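Local coordinates for protein ribonucleoside-diphosphate reductase small chain 2 (Saccharomyces cerevisiae, PDB 1JK0) that forms part of the small subunit of yeast ribonucleotide reductase, which makes deoxyribonucleotides, and is needed for folding of its partner small chain and for assembly with the large subunits, at residues B[164-169]-B[247-252]. Numbering follows the deposited sequence.
Sequences IERWIS and ITEAVE
Arg166 and Glu249 form a salt bridge between helices 155-166 and 240-258, a worked example of how charged chains can join helices whose backbones stay well apart: their CA atoms are 10.3 Å from each other. From CB, which points toward the 247-252 helix, the arginine runs out with CG anti to the backbone N (chi1 -162°), and CG lies over the rim of one face of the Trp167 indole. Arg166 CD lies 3.9 Å from Glu249 OE1. A bend at chi3 then turns the guanidinium so that its face meets the acid, the two planes standing 81° apart. Arg166 NE and NH2 both have Glu249 OE2 as nearest partner, and Arg166 NH1 makes the salt bridge, 2.7 Å from Glu249 OE2, an oxygen modelled too close to a neighbour and so doubtful in its exact place. Glu249 is extended beyond CG, and its OE1 sits at the indole edge, 3.6 Å from Trp167 CZ2. A leucine in place of Arg166 would probably leave the Glu249 carboxylate without its cationic mate. Next to this salt bridge, Trp167 packs on Ile242, Ile246 and Ala181, where helices 240-258 and 175-188 come together in the all-helical, ferritin-like fold of the reductase small chain.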
ATOM      1  N   ILE B 164      -7.464 -18.331 -16.260  1.00 67.51           N
ATOM      2  CA  ILE B 164      -6.876 -18.003 -14.969  1.00 67.56           C
ATOM      3  C   ILE B 164      -7.208 -19.121 -13.976  1.00 68.04           C
ATOM      4  O   ILE B 164      -6.501 -19.324 -12.988  1.00 69.03           O
ATOM      5  CB  ILE B 164      -7.410 -16.649 -14.433  1.00 66.38           C
ATOM      6  CG1 ILE B 164      -7.022 -15.530 -15.401  1.00 66.06           C
ATOM      7  CG2 ILE B 164      -6.844 -16.367 -13.052  1.00 65.49           C
ATOM      8  CD1 ILE B 164      -7.504 -14.147 -14.979  1.00 67.43           C
ATOM      9  N   GLU B 165      -8.285 -19.853 -14.248  1.00 68.14           N
ATOM     10  CA  GLU B 165      -8.701 -20.949 -13.377  1.00 67.65           C
ATOM     11  C   GLU B 165      -7.861 -22.193 -13.646  1.00 67.18           C
ATOM     12  O   GLU B 165      -7.832 -23.123 -12.840  1.00 67.09           O
ATOM     13  CB  GLU B 165     -10.172 -21.284 -13.617  1.00 68.03           C
ATOM     14  CG  GLU B 165     -10.688 -22.410 -12.742  1.00 68.94           C
ATOM     15  CD  GLU B 165     -10.684 -22.040 -11.274  1.00 69.85           C
ATOM     16  OE1 GLU B 165     -10.222 -22.860 -10.450  1.00 69.41           O
ATOM     17  OE2 GLU B 165     -11.153 -20.927 -10.944  1.00 70.12           O
ATOM     18  N   ARG B 166      -7.167 -22.190 -14.780  1.00 66.30           N
ATOM     19  CA  ARG B 166      -6.349 -23.324 -15.192  1.00 65.54           C
ATOM     20  C   ARG B 166      -4.907 -23.314 -14.674  1.00 64.18           C
ATOM     21  O   ARG B 166      -4.484 -24.240 -13.978  1.00 63.27           O
ATOM     22  CB  ARG B 166      -6.353 -23.411 -16.727  1.00 66.43           C
ATOM     23  CG  ARG B 166      -5.911 -24.752 -17.302  1.00 67.18           C
ATOM     24  CD  ARG B 166      -5.831 -24.736 -18.836  1.00 68.36           C
ATOM     25  NE  ARG B 166      -7.115 -24.466 -19.482  1.00 69.72           N
ATOM     26  CZ  ARG B 166      -7.539 -23.262 -19.860  1.00 70.64           C
ATOM     27  NH1 ARG B 166      -6.783 -22.192 -19.663  1.00 72.37           N
ATOM     28  NH2 ARG B 166      -8.724 -23.128 -20.440  1.00 70.07           N
ATOM     29  N   TRP B 167      -4.155 -22.268 -15.007  1.00 62.73           N
ATOM     30  CA  TRP B 167      -2.760 -22.192 -14.594  1.00 61.33           C
ATOM     31  C   TRP B 167      -2.458 -21.421 -13.305  1.00 60.65           C
ATOM     32  O   TRP B 167      -1.528 -21.776 -12.583  1.00 61.03           O
ATOM     33  CB  TRP B 167      -1.919 -21.612 -15.728  1.00 61.12           C
ATOM     34  CG  TRP B 167      -2.199 -22.207 -17.084  1.00 62.13           C
ATOM     35  CD1 TRP B 167      -3.080 -21.742 -18.012  1.00 62.57           C
ATOM     36  CD2 TRP B 167      -1.548 -23.338 -17.683  1.00 61.77           C
ATOM     37  NE1 TRP B 167      -3.013 -22.504 -19.158  1.00 62.60           N
ATOM     38  CE2 TRP B 167      -2.080 -23.489 -18.982  1.00 61.56           C
ATOM     39  CE3 TRP B 167      -0.564 -24.236 -17.250  1.00 61.70           C
ATOM     40  CZ2 TRP B 167      -1.662 -24.497 -19.850  1.00 61.17           C
ATOM     41  CZ3 TRP B 167      -0.147 -25.241 -18.118  1.00 60.88           C
ATOM     42  CH2 TRP B 167      -0.698 -25.360 -19.403  1.00 61.31           C
ATOM     43  N   ILE B 168      -3.231 -20.378 -13.008  1.00 59.48           N
ATOM     44  CA  ILE B 168      -2.999 -19.573 -11.805  1.00 57.71           C
ATOM     45  C   ILE B 168      -3.733 -20.017 -10.535  1.00 58.45           C
ATOM     46  O   ILE B 168      -3.104 -20.252  -9.505  1.00 57.97           O
ATOM     47  CB  ILE B 168      -3.373 -18.091 -12.033  1.00 55.77           C
ATOM     48  CG1 ILE B 168      -2.608 -17.524 -13.223  1.00 52.49           C
ATOM     49  CG2 ILE B 168      -3.088 -17.286 -10.772  1.00 53.70           C
ATOM     50  CD1 ILE B 168      -2.996 -16.099 -13.533  1.00 53.70           C
ATOM     51  N   SER B 169      -5.062 -20.103 -10.603  1.00 59.75           N
ATOM     52  CA  SER B 169      -5.876 -20.478  -9.440  1.00 61.56           C
ATOM     53  C   SER B 169      -5.736 -21.944  -9.043  1.00 62.29           C
ATOM     54  O   SER B 169      -5.671 -22.269  -7.856  1.00 61.43           O
ATOM     55  CB  SER B 169      -7.353 -20.160  -9.701  1.00 61.18           C
ATOM     56  OG  SER B 169      -7.545 -18.776  -9.948  1.00 61.84           O
ATOM     57  N   ILE B 247       0.418 -19.875 -23.509  1.00 66.21           N
ATOM     58  CA  ILE B 247       0.199 -18.715 -24.366  1.00 66.91           C
ATOM     59  C   ILE B 247      -0.883 -18.957 -25.414  1.00 67.66           C
ATOM     60  O   ILE B 247      -1.836 -18.180 -25.530  1.00 67.55           O
ATOM     61  CB  ILE B 247       1.489 -18.311 -25.101  1.00 66.24           C
ATOM     62  CG1 ILE B 247       2.377 -17.488 -24.171  1.00 65.97           C
ATOM     63  CG2 ILE B 247       1.150 -17.532 -26.367  1.00 66.59           C
ATOM     64  CD1 ILE B 247       2.923 -18.264 -23.005  1.00 66.83           C
ATOM     65  N   THR B 248      -0.718 -20.028 -26.186  1.00 68.13           N
ATOM     66  CA  THR B 248      -1.666 -20.377 -27.233  1.00 67.52           C
ATOM     67  C   THR B 248      -3.092 -20.232 -26.725  1.00 67.24           C
ATOM     68  O   THR B 248      -3.888 -19.486 -27.301  1.00 67.54           O
ATOM     69  CB  THR B 248      -1.439 -21.816 -27.728  1.00 67.59           C
ATOM     70  OG1 THR B 248      -0.156 -21.907 -28.352  1.00 66.61           O
ATOM     71  CG2 THR B 248      -2.494 -22.206 -28.743  1.00 70.23           C
ATOM     72  N   GLU B 249      -3.410 -20.934 -25.640  1.00 66.37           N
ATOM     73  CA  GLU B 249      -4.749 -20.872 -25.059  1.00 66.09           C
ATOM     74  C   GLU B 249      -5.265 -19.437 -24.879  1.00 66.56           C
ATOM     75  O   GLU B 249      -6.424 -19.153 -25.182  1.00 66.77           O
ATOM     76  CB  GLU B 249      -4.780 -21.597 -23.710  1.00 64.22           C
ATOM     77  CG  GLU B 249      -4.314 -23.032 -23.773  1.00 62.65           C
ATOM     78  CD  GLU B 249      -4.665 -23.814 -22.522  1.00 63.53           C
ATOM     79  OE1 GLU B 249      -4.162 -24.949 -22.377  1.00 64.28           O
ATOM     80  OE2 GLU B 249      -5.451 -23.307 -21.692  1.00 62.10           O
ATOM     81  N   ALA B 250      -4.407 -18.544 -24.386  1.00 67.13           N
ATOM     82  CA  ALA B 250      -4.784 -17.148 -24.171  1.00 66.87           C
ATOM     83  C   ALA B 250      -4.932 -16.440 -25.509  1.00 67.50           C
ATOM     84  O   ALA B 250      -5.692 -15.476 -25.637  1.00 68.64           O
ATOM     85  CB  ALA B 250      -3.743 -16.440 -23.320  1.00 66.27           C
ATOM     86  N   VAL B 251      -4.195 -16.907 -26.508  1.00 67.29           N
ATOM     87  CA  VAL B 251      -4.293 -16.308 -27.825  1.00 67.43           C
ATOM     88  C   VAL B 251      -5.638 -16.728 -28.409  1.00 68.69           C
ATOM     89  O   VAL B 251      -6.259 -15.981 -29.158  1.00 68.61           O
ATOM     90  CB  VAL B 251      -3.138 -16.766 -28.740  1.00 66.29           C
ATOM     91  CG1 VAL B 251      -3.302 -16.170 -30.123  1.00 64.50           C
ATOM     92  CG2 VAL B 251      -1.808 -16.333 -28.141  1.00 64.21           C
ATOM     93  N   GLU B 252      -6.097 -17.921 -28.049  1.00 70.26           N
ATOM     94  CA  GLU B 252      -7.388 -18.397 -28.532  1.00 72.99           C
ATOM     95  C   GLU B 252      -8.502 -17.649 -27.808  1.00 73.23           C
ATOM     96  O   GLU B 252      -9.464 -17.196 -28.432  1.00 74.95           O
ATOM     97  CB  GLU B 252      -7.545 -19.903 -28.298  1.00 74.42           C
ATOM     98  CG  GLU B 252      -6.594 -20.773 -29.115  1.00 76.35           C
ATOM     99  CD  GLU B 252      -6.697 -22.248 -28.745  1.00 77.59           C
ATOM    100  OE1 GLU B 252      -5.842 -23.040 -29.204  1.00 78.48           O
ATOM    101  OE2 GLU B 252      -7.635 -22.613 -27.999  1.00 77.16           O
TER